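Local coordinates for protein beta-phenylalanine aminotransferase (Variovorax paradoxus, PDB 4AO9) that transfers the amino group of beta-phenylalanine, probably to a keto-acid acceptor, using pyridoxal-5'-phosphate as cofactor, at residues A105-D110 against T336-P341; P228-G231 against C235-G238. One frame throughout, in Å; residues are numbered along the deposited sequence.

How the contacts relate
The two contacts belong to one aminotransferase class-III chain but occupy different depths of it. Contact 2, the hairpin 228-231 with 235-238, is buried, its centre about 10 Å from that of the chain, and Gly231 lies about 6 Å from the bound pyridoxal-5'-phosphate, beside the pocket but not lining it. Contact 1, between 105-110 and 336-341, is a surface contact whose centre lies about 20 Å from that of the chain. The centres of contacts 1 and 2 are about 27 Å apart and their nearest atoms about 12 Å. In sequence, contact 2 is nested within the long excursion from Asp110 to Thr336 that contact 1 closes, which also carries the cofactor-pocket residues from Ser151 to Lys287.

Contact 1 of 2, residues A105-D110 against T336-P341; sequences APEIRD and TKLFTP
Leu338 packs its two methyls against Ala105 and Glu107, where the start of helix 106-117 meets the end of helix 325-337 in this class-III aminotransferase. Only 193 Å² is buried between the segments, summed over both sides, and the apolar part is concentrated on this one leucine. Its CD1 lies 3.8 Å from CB of Ala105, the residue at the N-cap position of helix 106-117, and 3.6 Å from Glu107 OE1. The other methyl, CD2, is 3.8 Å from Glu107 CD, so the branched end of the leucine rests against the carboxylate group as well as the alanine methyl. A bend in the glutamate chain explains this approach: chi2 of 86° folds the carboxylate back beside the helix start instead of extending it away. Leu338 also touches Tyr101, in the loop that leads into helix 106-117, and the next residue, Phe339, turns to the interior, meeting Tyr288 edge-to-face.

The Lys337 side is looser and faces solvent. Its chain, extended beyond CG, runs past Glu107 at an oblique angle, and the two meet through methylenes, with Lys337 CD 4.0 Å from Glu107 CG. The ammonium group and the carboxylate diverge; even the nearer carboxylate oxygen, Glu107 OE2, is 7.1 Å from Lys337 NZ, too far for a salt bridge. The polar link between the segments is instead made by water. Chi1 of -62° sets CG anti to the carbonyl carbon, and the straight remainder of the chain delivers NZ to the water near the first turn of helix 106-117. That water accepts from Lys337 NZ at 2.7 Å and donates to the backbone oxygen Glu107 O, also at 2.7 Å.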
loop_
_atom_site.group_PDB
_atom_site.type_symbol
_atom_site.label_atom_id
_atom_site.label_comp_id
_atom_site.label_asym_id
_atom_site.label_seq_id
_atom_site.Cartn_x
_atom_site.Cartn_y
_atom_site.Cartn_z
ATOM N N ALA A 105 -22.143 -5.608 -2.897
ATOM C CA ALA A 105 -22.677 -5.010 -4.121
ATOM C C ALA A 105 -22.372 -5.898 -5.331
ATOM O O ALA A 105 -21.214 -6.191 -5.594
ATOM C CB ALA A 105 -22.100 -3.605 -4.312
ATOM N N PRO A 106 -23.407 -6.353 -6.063
ATOM C CA PRO A 106 -23.132 -7.220 -7.204
ATOM C C PRO A 106 -22.368 -6.506 -8.314
ATOM O O PRO A 106 -21.614 -7.145 -9.041
ATOM C CB PRO A 106 -24.531 -7.656 -7.678
ATOM C CG PRO A 106 -25.452 -6.614 -7.148
ATOM C CD PRO A 106 -24.853 -6.159 -5.844
ATOM N N GLU A 107 -22.531 -5.190 -8.416
ATOM C CA GLU A 107 -21.827 -4.403 -9.435
ATOM C C GLU A 107 -20.317 -4.500 -9.246
ATOM O O GLU A 107 -19.560 -4.589 -10.225
ATOM C CB GLU A 107 -22.277 -2.942 -9.383
ATOM C CG GLU A 107 -23.731 -2.727 -9.806
ATOM C CD GLU A 107 -24.740 -2.914 -8.669
ATOM O OE1 GLU A 107 -24.357 -3.283 -7.532
ATOM O OE2 GLU A 107 -25.954 -2.682 -8.921
ATOM N N ILE A 108 -19.892 -4.499 -7.984
ATOM C CA ILE A 108 -18.479 -4.611 -7.638
ATOM C C ILE A 108 -18.012 -6.039 -7.853
ATOM O O ILE A 108 -16.998 -6.282 -8.527
ATOM C CB ILE A 108 -18.242 -4.198 -6.154
ATOM C CG1 ILE A 108 -18.644 -2.731 -5.897
ATOM C CG2 ILE A 108 -16.792 -4.462 -5.716
ATOM C CD1 ILE A 108 -17.908 -1.693 -6.744
ATOM N N ARG A 109 -18.749 -6.988 -7.283
ATOM C CA ARG A 109 -18.369 -8.383 -7.395
ATOM C C ARG A 109 -18.265 -8.822 -8.855
ATOM O O ARG A 109 -17.293 -9.468 -9.233
ATOM C CB ARG A 109 -19.325 -9.264 -6.604
ATOM C CG ARG A 109 -18.975 -10.746 -6.660
ATOM C CD ARG A 109 -19.870 -11.555 -5.739
ATOM N NE ARG A 109 -21.272 -11.433 -6.127
ATOM C CZ ARG A 109 -22.176 -10.685 -5.497
ATOM N NH1 ARG A 109 -21.846 -9.979 -4.413
ATOM N NH2 ARG A 109 -23.422 -10.648 -5.948
ATOM N N ASP A 110 -19.252 -8.454 -9.672
ATOM C CA ASP A 110 -19.236 -8.837 -11.090
ATOM C C ASP A 110 -18.081 -8.188 -11.864
ATOM O O ASP A 110 -17.493 -8.827 -12.738
ATOM C CB ASP A 110 -20.583 -8.538 -11.762
ATOM C CG ASP A 110 -21.711 -9.425 -11.245
ATOM O OD1 ASP A 110 -21.438 -10.452 -10.591
ATOM O OD2 ASP A 110 -22.879 -9.077 -11.498
ATOM N N THR A 336 -19.243 4.613 -11.418
ATOM C CA THR A 336 -20.189 4.837 -12.526
ATOM C C THR A 336 -21.581 4.274 -12.257
ATOM O O THR A 336 -22.573 4.860 -12.713
ATOM C CB THR A 336 -19.703 4.260 -13.872
ATOM O OG1 THR A 336 -19.450 2.861 -13.740
ATOM C CG2 THR A 336 -18.450 4.952 -14.365
ATOM N N LYS A 337 -21.657 3.160 -11.532
ATOM C CA LYS A 337 -22.937 2.459 -11.344
ATOM C C LYS A 337 -23.613 2.734 -10.008
ATOM O O LYS A 337 -24.845 2.627 -9.903
ATOM C CB LYS A 337 -22.778 0.945 -11.543
ATOM C CG LYS A 337 -22.319 0.547 -12.937
ATOM C CD LYS A 337 -22.163 -0.960 -13.068
ATOM C CE LYS A 337 -21.670 -1.351 -14.459
ATOM N NZ LYS A 337 -21.678 -2.833 -14.641
ATOM N N LEU A 338 -22.826 3.081 -8.990
ATOM C CA LEU A 338 -23.353 3.176 -7.634
ATOM C C LEU A 338 -23.092 4.514 -6.967
ATOM O O LEU A 338 -24.024 5.261 -6.694
ATOM C CB LEU A 338 -22.808 2.035 -6.764
ATOM C CG LEU A 338 -23.223 0.624 -7.177
ATOM C CD1 LEU A 338 -22.480 -0.413 -6.367
ATOM C CD2 LEU A 338 -24.737 0.471 -7.019
ATOM N N PHE A 339 -21.827 4.822 -6.700
ATOM C CA PHE A 339 -21.510 6.061 -6.004
ATOM C C PHE A 339 -21.133 7.149 -6.987
ATOM O O PHE A 339 -19.983 7.605 -7.046
ATOM C CB PHE A 339 -20.413 5.849 -4.960
ATOM C CG PHE A 339 -20.327 6.960 -3.939
ATOM C CD1 PHE A 339 -21.399 7.230 -3.093
ATOM C CD2 PHE A 339 -19.178 7.737 -3.828
ATOM C CE1 PHE A 339 -21.328 8.248 -2.145
ATOM C CE2 PHE A 339 -19.097 8.761 -2.885
ATOM C CZ PHE A 339 -20.176 9.013 -2.037
ATOM N N THR A 340 -22.130 7.551 -7.769
ATOM C CA THR A 340 -22.002 8.619 -8.747
ATOM C C THR A 340 -21.933 9.964 -8.025
ATOM O O THR A 340 -22.178 10.027 -6.820
ATOM C CB THR A 340 -23.249 8.626 -9.642
ATOM O OG1 THR A 340 -24.414 8.776 -8.813
ATOM C CG2 THR A 340 -23.345 7.319 -10.426
ATOM N N PRO A 341 -21.583 11.048 -8.748
ATOM C CA PRO A 341 -21.623 12.351 -8.090
ATOM C C PRO A 341 -23.009 12.644 -7.502
ATOM O O PRO A 341 -23.118 13.165 -6.385
ATOM C CB PRO A 341 -21.283 13.313 -9.229
ATOM C CG PRO A 341 -20.363 12.503 -10.105
ATOM C CD PRO A 341 -20.970 11.126 -10.091
HETATM O O HOH W 1 -20.405 -4.178 -12.728
#

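Contact 2 of 2, residues P228-G231 against C235-G238; sequences PMQG and CIPG
A two-stranded antiparallel beta hairpin, interrupted by a G1 beta bulge, pairs 228-231 with 235-238 beside the pyridoxal-5'-phosphate pocket. Gln230 and Ile236 form the hydrogen-bonded pair: Gln230 N donates to Ile236 O at 2.9 Å, from above that carbonyl's plane, whereas Ile236 N reaches Gln230 O at 3.0 Å within the plane. Cys235 and Ile236 both face Gln230, which defines the bulge, and the positive phi of Cys235 (53°) fits the G1 type. Cys235 N bonds to Gly231 O, closing the turn side at 3.1 Å with an N-H...O angle of 160°. Gly231 N is held by Glu227, a residue of the cofactor pocket.

Met229 pairs with Pro237 without direct backbone hydrogen bonds. With CG anti to the backbone N (chi1 175°), its chain runs along the second strand; CG passes 3.5 Å from Ile236 O, and CE lies 4.1 Å from Cys235 SG. Ile374 and Leu377 add to the apolar cover of the methionine. On the other face, Gln230 OE1 is bonded to Ser233 and NE2 to Ser176 O, engaging both ends of its amide. At the end away from the turn, Pro228 O accepts from Gly238 N at 2.9 Å and from a water that also donates to Gly238 O.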
loop_
_atom_site.group_PDB
_atom_site.type_symbol
_atom_site.label_atom_id
_atom_site.label_comp_id
_atom_site.label_asym_id
_atom_site.label_seq_id
_atom_site.Cartn_x
_atom_site.Cartn_y
_atom_site.Cartn_z
ATOM N N PRO A 228 -9.505 18.846 4.460
ATOM C CA PRO A 228 -10.509 19.938 4.532
ATOM C C PRO A 228 -11.558 19.721 5.632
ATOM O O PRO A 228 -12.221 20.684 6.042
ATOM C CB PRO A 228 -11.144 19.966 3.141
ATOM C CG PRO A 228 -10.314 19.107 2.273
ATOM C CD PRO A 228 -9.414 18.243 3.117
ATOM N N MET A 229 -11.707 18.473 6.082
ATOM C CA MET A 229 -12.366 18.126 7.340
ATOM C C MET A 229 -11.516 17.018 7.924
ATOM O O MET A 229 -11.265 16.020 7.238
ATOM C CB MET A 229 -13.792 17.604 7.106
ATOM C CG MET A 229 -14.472 17.121 8.389
ATOM S SD MET A 229 -15.857 15.982 8.148
ATOM C CE MET A 229 -14.959 14.465 7.798
ATOM N N GLN A 230 -11.042 17.182 9.155
ATOM C CA GLN A 230 -10.255 16.106 9.767
ATOM C C GLN A 230 -11.149 14.921 10.075
ATOM O O GLN A 230 -12.243 15.070 10.628
ATOM C CB GLN A 230 -9.536 16.575 11.016
ATOM C CG GLN A 230 -8.354 17.472 10.714
ATOM C CD GLN A 230 -7.532 17.777 11.944
ATOM O OE1 GLN A 230 -7.999 17.660 13.083
ATOM N NE2 GLN A 230 -6.298 18.184 11.725
ATOM N N GLY A 231 -10.677 13.743 9.690
ATOM C CA GLY A 231 -11.443 12.504 9.842
ATOM C C GLY A 231 -11.168 11.830 11.169
ATOM O O GLY A 231 -12.002 11.856 12.082
ATOM N N CYS A 235 -14.052 14.049 12.833
ATOM C CA CYS A 235 -14.938 14.753 11.883
ATOM C C CYS A 235 -15.076 16.235 12.239
ATOM O O CYS A 235 -16.170 16.731 12.547
ATOM C CB CYS A 235 -16.313 14.084 11.788
ATOM S SG CYS A 235 -16.242 12.431 11.116
ATOM N N ILE A 236 -13.940 16.926 12.183
ATOM C CA ILE A 236 -13.841 18.341 12.525
ATOM C C ILE A 236 -13.713 19.157 11.233
ATOM O O ILE A 236 -12.663 19.147 10.594
ATOM C CB ILE A 236 -12.616 18.609 13.429
ATOM C CG1 ILE A 236 -12.617 17.670 14.643
ATOM C CG2 ILE A 236 -12.580 20.085 13.840
ATOM C CD1 ILE A 236 -11.465 17.885 15.614
ATOM N N PRO A 237 -14.784 19.861 10.826
ATOM C CA PRO A 237 -14.718 20.668 9.609
ATOM C C PRO A 237 -13.663 21.761 9.678
ATOM O O PRO A 237 -13.538 22.457 10.698
ATOM C CB PRO A 237 -16.126 21.286 9.525
ATOM C CG PRO A 237 -16.973 20.300 10.247
ATOM C CD PRO A 237 -16.137 19.887 11.411
ATOM N N GLY A 238 -12.896 21.891 8.596
ATOM C CA GLY A 238 -12.002 23.036 8.425
ATOM C C GLY A 238 -12.850 24.244 8.104
ATOM O O GLY A 238 -13.716 24.197 7.223
HETATM O O HOH W 2 -14.746 22.108 5.938
#